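Local coordinates for uncharacterized protein (Corynebacterium glutamicum, PDB 2NSF) that binds zinc and probably isomerises maleylpyruvate to fumarylpyruvate with mycothiol as the thiol cofactor, at residues L83-Y96 against E134-A147. Sequence-based numbering, arbitrary orientation.
Sequences LMHWANTGEETPMY and ETSEDAWSHEVLTA. With SO4 (sulfate ion), chain C; SO4 (sulfate ion), chain B.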
loop_
_atom_site.group_PDB
_atom_site.type_symbol
_atom_site.label_atom_id
_atom_site.label_comp_id
_atom_site.label_asym_id
_atom_site.label_seq_id
_atom_site.Cartn_x
_atom_site.Cartn_y
_atom_site.Cartn_z
ATOM N N LEU A 83 2.897 -5.768 15.099
ATOM C CA LEU A 83 2.615 -7.120 14.633
ATOM C C LEU A 83 3.856 -7.997 14.724
ATOM O O LEU A 83 3.761 -9.183 15.044
ATOM C CB LEU A 83 2.091 -7.101 13.192
ATOM C CG LEU A 83 0.759 -6.380 12.958
ATOM C CD1 LEU A 83 0.328 -6.573 11.505
ATOM C CD2 LEU A 83 -0.310 -6.927 13.899
ATOM N N MET A 84 5.026 -7.429 14.447
ATOM C CA MET A 84 6.251 -8.210 14.528
ATOM C C MET A 84 6.581 -8.543 15.982
ATOM O O MET A 84 7.140 -9.602 16.266
ATOM C CB MET A 84 7.422 -7.473 13.872
ATOM C CG MET A 84 7.279 -7.290 12.361
ATOM S SD MET A 84 6.662 -8.767 11.503
ATOM C CE MET A 84 7.875 -9.989 11.955
ATOM N N HIS A 85 6.234 -7.645 16.903
ATOM C CA HIS A 85 6.485 -7.895 18.323
ATOM C C HIS A 85 5.555 -9.015 18.776
ATOM O O HIS A 85 5.950 -9.916 19.512
ATOM C CB HIS A 85 6.232 -6.632 19.150
ATOM C CG HIS A 85 6.382 -6.842 20.626
ATOM N ND1 HIS A 85 5.325 -7.184 21.443
ATOM C CD2 HIS A 85 7.472 -6.795 21.428
ATOM C CE1 HIS A 85 5.758 -7.337 22.682
ATOM N NE2 HIS A 85 7.059 -7.109 22.700
ATOM N N TRP A 86 4.310 -8.942 18.320
ATOM C CA TRP A 86 3.298 -9.947 18.626
ATOM C C TRP A 86 3.825 -11.293 18.128
ATOM O O TRP A 86 3.770 -12.304 18.833
ATOM C CB TRP A 86 2.004 -9.564 17.895
ATOM C CG TRP A 86 0.841 -10.524 17.992
ATOM C CD1 TRP A 86 0.838 -11.788 18.523
ATOM C CD2 TRP A 86 -0.484 -10.296 17.500
ATOM N NE1 TRP A 86 -0.409 -12.355 18.386
ATOM C CE2 TRP A 86 -1.238 -11.460 17.761
ATOM C CE3 TRP A 86 -1.109 -9.215 16.859
ATOM C CZ2 TRP A 86 -2.586 -11.576 17.405
ATOM C CZ3 TRP A 86 -2.446 -9.329 16.506
ATOM C CH2 TRP A 86 -3.170 -10.503 16.781
ATOM N N ALA A 87 4.359 -11.290 16.911
ATOM C CA ALA A 87 4.888 -12.500 16.299
ATOM C C ALA A 87 6.074 -13.100 17.051
ATOM O O ALA A 87 6.128 -14.311 17.265
ATOM C CB ALA A 87 5.287 -12.215 14.857
ATOM N N ASN A 88 7.021 -12.256 17.448
ATOM C CA ASN A 88 8.209 -12.726 18.149
ATOM C C ASN A 88 8.020 -13.059 19.627
ATOM O O ASN A 88 8.778 -13.857 20.181
ATOM C CB ASN A 88 9.347 -11.710 18.007
ATOM C CG ASN A 88 9.899 -11.642 16.596
ATOM O OD1 ASN A 88 9.549 -10.754 15.818
ATOM N ND2 ASN A 88 10.764 -12.587 16.257
ATOM N N THR A 89 7.020 -12.462 20.267
ATOM C CA THR A 89 6.787 -12.718 21.687
ATOM C C THR A 89 5.574 -13.605 21.928
ATOM O O THR A 89 5.428 -14.196 23.001
ATOM C CB THR A 89 6.571 -11.404 22.468
ATOM O OG1 THR A 89 5.297 -10.847 22.121
ATOM C CG2 THR A 89 7.666 -10.400 22.140
ATOM N N GLY A 90 4.706 -13.695 20.926
ATOM C CA GLY A 90 3.504 -14.498 21.055
ATOM C C GLY A 90 2.427 -13.741 21.808
ATOM O O GLY A 90 1.342 -14.262 22.055
ATOM N N GLU A 91 2.724 -12.496 22.170
ATOM C CA GLU A 91 1.776 -11.674 22.910
ATOM C C GLU A 91 1.049 -10.697 21.995
ATOM O O GLU A 91 1.664 -9.805 21.406
ATOM C CB GLU A 91 2.509 -10.921 24.015
ATOM C CG GLU A 91 3.453 -11.815 24.799
ATOM C CD GLU A 91 3.864 -11.218 26.122
ATOM O OE1 GLU A 91 4.398 -10.089 26.134
ATOM O OE2 GLU A 91 3.650 -11.889 27.158
ATOM N N GLU A 92 -0.264 -10.873 21.891
ATOM C CA GLU A 92 -1.096 -10.040 21.037
ATOM C C GLU A 92 -0.882 -8.543 21.212
ATOM O O GLU A 92 -1.079 -7.989 22.294
ATOM C CB GLU A 92 -2.572 -10.377 21.248
ATOM C CG GLU A 92 -3.527 -9.495 20.459
ATOM C CD GLU A 92 -4.939 -10.044 20.434
ATOM O OE1 GLU A 92 -5.849 -9.325 19.969
ATOM O OE2 GLU A 92 -5.137 -11.195 20.874
ATOM N N THR A 93 -0.478 -7.904 20.119
ATOM C CA THR A 93 -0.230 -6.470 20.074
ATOM C C THR A 93 -0.774 -6.004 18.723
ATOM O O THR A 93 -0.082 -6.077 17.711
ATOM C CB THR A 93 1.278 -6.172 20.145
ATOM O OG1 THR A 93 1.849 -6.847 21.275
ATOM C CG2 THR A 93 1.517 -4.679 20.277
ATOM N N PRO A 94 -2.029 -5.528 18.694
ATOM C CA PRO A 94 -2.677 -5.057 17.464
ATOM C C PRO A 94 -1.957 -3.910 16.765
ATOM O O PRO A 94 -1.169 -3.189 17.382
ATOM C CB PRO A 94 -4.075 -4.661 17.941
ATOM C CG PRO A 94 -3.832 -4.228 19.355
ATOM C CD PRO A 94 -2.900 -5.296 19.862
ATOM N N MET A 95 -2.228 -3.750 15.473
ATOM C CA MET A 95 -1.600 -2.680 14.704
ATOM C C MET A 95 -1.852 -1.324 15.345
ATOM O O MET A 95 -0.918 -0.546 15.544
ATOM C CB MET A 95 -2.126 -2.669 13.266
ATOM C CG MET A 95 -1.417 -3.641 12.350
ATOM S SD MET A 95 -2.071 -3.558 10.668
ATOM C CE MET A 95 -1.265 -2.055 10.051
ATOM N N TYR A 96 -3.114 -1.054 15.666
ATOM C CA TYR A 96 -3.522 0.205 16.291
ATOM C C TYR A 96 -4.381 -0.068 17.513
ATOM O O TYR A 96 -5.076 -1.083 17.580
ATOM C CB TYR A 96 -4.333 1.055 15.309
ATOM C CG TYR A 96 -3.569 1.427 14.062
ATOM C CD1 TYR A 96 -2.628 2.458 14.079
ATOM C CD2 TYR A 96 -3.752 0.719 12.877
ATOM C CE1 TYR A 96 -1.886 2.775 12.943
ATOM C CE2 TYR A 96 -3.013 1.024 11.737
ATOM C CZ TYR A 96 -2.083 2.052 11.779
ATOM O OH TYR A 96 -1.349 2.352 10.652
ATOM N N GLU A 134 15.626 -8.997 13.242
ATOM C CA GLU A 134 15.733 -9.813 14.447
ATOM C C GLU A 134 14.613 -10.832 14.627
ATOM O O GLU A 134 14.541 -11.505 15.657
ATOM C CB GLU A 134 15.817 -8.908 15.679
ATOM C CG GLU A 134 16.890 -7.830 15.559
ATOM C CD GLU A 134 17.118 -7.075 16.855
ATOM O OE1 GLU A 134 16.150 -6.880 17.615
ATOM O OE2 GLU A 134 18.270 -6.660 17.107
ATOM N N THR A 135 13.748 -10.955 13.626
ATOM C CA THR A 135 12.635 -11.897 13.687
ATOM C C THR A 135 13.118 -13.330 13.472
ATOM O O THR A 135 13.872 -13.607 12.538
ATOM C CB THR A 135 11.563 -11.552 12.627
ATOM O OG1 THR A 135 10.962 -10.296 12.958
ATOM C CG2 THR A 135 10.480 -12.627 12.573
ATOM N N SER A 136 12.679 -14.235 14.342
ATOM C CA SER A 136 13.074 -15.635 14.249
ATOM C C SER A 136 12.333 -16.347 13.125
ATOM O O SER A 136 11.277 -15.897 12.680
ATOM C CB SER A 136 12.802 -16.359 15.571
ATOM O OG SER A 136 11.417 -16.391 15.862
ATOM N N GLU A 137 12.898 -17.461 12.676
ATOM C CA GLU A 137 12.308 -18.251 11.605
ATOM C C GLU A 137 10.852 -18.615 11.895
ATOM O O GLU A 137 9.978 -18.410 11.053
ATOM C CB GLU A 137 13.133 -19.525 11.387
ATOM C CG GLU A 137 12.519 -20.499 10.396
ATOM C CD GLU A 137 13.467 -20.866 9.271
ATOM O OE1 GLU A 137 13.979 -19.942 8.604
ATOM O OE2 GLU A 137 13.696 -22.076 9.051
ATOM N N ASP A 138 10.591 -19.147 13.084
ATOM C CA ASP A 138 9.231 -19.533 13.449
ATOM C C ASP A 138 8.283 -18.341 13.519
ATOM O O ASP A 138 7.125 -18.438 13.116
ATOM C CB ASP A 138 9.211 -20.260 14.799
ATOM C CG ASP A 138 10.049 -21.526 14.797
ATOM O OD1 ASP A 138 10.306 -22.078 13.705
ATOM O OD2 ASP A 138 10.438 -21.978 15.898
ATOM N N ALA A 139 8.775 -17.217 14.030
ATOM C CA ALA A 139 7.955 -16.017 14.168
ATOM C C ALA A 139 7.393 -15.514 12.842
ATOM O O ALA A 139 6.299 -14.943 12.803
ATOM C CB ALA A 139 8.760 -14.911 14.849
ATOM N N TRP A 140 8.129 -15.725 11.756
ATOM C CA TRP A 140 7.666 -15.270 10.450
ATOM C C TRP A 140 6.317 -15.873 10.055
ATOM O O TRP A 140 5.570 -15.270 9.288
ATOM C CB TRP A 140 8.712 -15.571 9.368
ATOM C CG TRP A 140 9.846 -14.581 9.320
ATOM C CD1 TRP A 140 11.167 -14.830 9.573
ATOM C CD2 TRP A 140 9.757 -13.190 8.984
ATOM N NE1 TRP A 140 11.904 -13.679 9.412
ATOM C CE2 TRP A 140 11.064 -12.657 9.050
ATOM C CE3 TRP A 140 8.696 -12.341 8.634
ATOM C CZ2 TRP A 140 11.342 -11.310 8.779
ATOM C CZ3 TRP A 140 8.972 -10.998 8.362
ATOM C CH2 TRP A 140 10.286 -10.500 8.436
ATOM N N SER A 141 5.996 -17.051 10.582
ATOM C CA SER A 141 4.727 -17.695 10.252
ATOM C C SER A 141 3.669 -17.574 11.351
ATOM O O SER A 141 2.573 -18.125 11.235
ATOM C CB SER A 141 4.954 -19.171 9.917
ATOM O OG SER A 141 5.505 -19.861 11.022
ATOM N N HIS A 142 3.996 -16.847 12.414
ATOM C CA HIS A 142 3.063 -16.654 13.520
ATOM C C HIS A 142 1.850 -15.871 13.020
ATOM O O HIS A 142 1.998 -14.878 12.307
ATOM C CB HIS A 142 3.761 -15.896 14.653
ATOM C CG HIS A 142 2.993 -15.883 15.938
ATOM N ND1 HIS A 142 1.798 -15.215 16.088
ATOM C CD2 HIS A 142 3.251 -16.468 17.131
ATOM C CE1 HIS A 142 1.350 -15.387 17.320
ATOM N NE2 HIS A 142 2.213 -16.144 17.973
ATOM N N GLU A 143 0.651 -16.313 13.384
ATOM C CA GLU A 143 -0.562 -15.638 12.943
ATOM C C GLU A 143 -0.832 -14.344 13.690
ATOM O O GLU A 143 -0.766 -14.293 14.917
ATOM C CB GLU A 143 -1.785 -16.547 13.090
ATOM C CG GLU A 143 -1.730 -17.823 12.279
ATOM C CD GLU A 143 -3.109 -18.414 12.056
ATOM O OE1 GLU A 143 -3.944 -18.335 12.983
ATOM O OE2 GLU A 143 -3.354 -18.960 10.959
ATOM N N VAL A 144 -1.143 -13.303 12.930
ATOM C CA VAL A 144 -1.444 -11.996 13.487
ATOM C C VAL A 144 -2.660 -11.453 12.751
ATOM O O VAL A 144 -3.095 -12.022 11.745
ATOM C CB VAL A 144 -0.248 -11.029 13.315
ATOM C CG1 VAL A 144 0.951 -11.550 14.098
ATOM C CG2 VAL A 144 0.106 -10.893 11.836
ATOM N N LEU A 145 -3.211 -10.355 13.248
ATOM C CA LEU A 145 -4.391 -9.768 12.633
ATOM C C LEU A 145 -4.072 -8.402 12.043
ATOM O O LEU A 145 -3.393 -7.593 12.676
ATOM C CB LEU A 145 -5.504 -9.629 13.676
ATOM C CG LEU A 145 -6.941 -9.517 13.164
ATOM C CD1 LEU A 145 -7.349 -10.834 12.516
ATOM C CD2 LEU A 145 -7.879 -9.189 14.316
ATOM N N THR A 146 -4.549 -8.151 10.827
ATOM C CA THR A 146 -4.326 -6.859 10.184
ATOM C C THR A 146 -5.389 -5.911 10.720
ATOM O O THR A 146 -6.341 -6.345 11.373
ATOM C CB THR A 146 -4.481 -6.930 8.650
ATOM O OG1 THR A 146 -5.865 -7.083 8.312
ATOM C CG2 THR A 146 -3.689 -8.094 8.081
ATOM N N ALA A 147 -5.231 -4.621 10.444
ATOM C CA ALA A 147 -6.195 -3.633 10.910
ATOM C C ALA A 147 -7.546 -3.860 10.244
ATOM O O ALA A 147 -8.581 -3.441 10.767
ATOM C CB ALA A 147 -5.688 -2.225 10.618
HETATM S S SO4 C . -3.209 1.140 7.757
HETATM O O1 SO4 C . -3.482 2.345 6.954
HETATM O O2 SO4 C . -4.215 1.052 8.833
HETATM O O3 SO4 C . -3.307 -0.065 6.905
HETATM O O4 SO4 C . -1.856 1.219 8.328
HETATM S S SO4 B . -5.246 -5.707 4.790
HETATM O O1 SO4 B . -5.934 -6.644 5.696
HETATM O O2 SO4 B . -4.366 -4.822 5.563
HETATM O O3 SO4 B . -6.252 -4.899 4.088
HETATM O O4 SO4 B . -4.435 -6.461 3.820
HETATM O O HOH W 1 -3.940 -5.701 14.488
#
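Trp86 and Val144 form the middle of this largely apolar contact. The indole lies flat over the strand: Val144 CA sits 4.0 Å from the centroid of its six-membered ring, almost on the ring normal, and Val144 CG1 covers the same face nearer the five-membered ring. With CG anti to the backbone N (chi1 176°), the indole swings off the helix, and its far rim runs beside the Leu145 side chain, Trp86 CH2 to Leu145 CB 4.0 Å. The chain turning back at Glu92 and Thr93 covers the opposite face, so the ring is sandwiched. Leu83 reaches past Val144 with CD2.

His142 packs against the last turn of the helix. Ala87 CA stands over its imidazole face, 4.2 Å from the centroid, while His142 CE1 comes within 3.7 Å of Trp86 NE1, the two rings oblique at 64°. Ala87 itself packs closely, its CB 3.6 Å from Ala139 O. Farther in, Met84, bent at chi2 and chi3, sets its CE over one face of the Trp140 ring with SD oblique to it, a Met-aromatic contact, and CE also touches Thr135 OG1.

Polar links are few. One water joins the backbones, accepting from Met95 N and donating to Leu145 O at 2.7 Å. Beside this water, Met95 SD rests against Ala147 N and CB in a plain contact. Thr135 OG1 is bonded to Ala131 O in the preceding helix. Tyr96 OH donates to a sulfate oxygen, O4, at 2.6 Å; the Tyr96 side chain is about 7 Å from the bound zinc.

The contact thus runs the C-terminal end of helix 66-89 roughly antiparallel alongside strand 143-145, which pairs antiparallel with strand 151-153, while Met84 and Met95 continue inward onto helix 156-171, the helix that supplies zinc ligands Glu164 and His168.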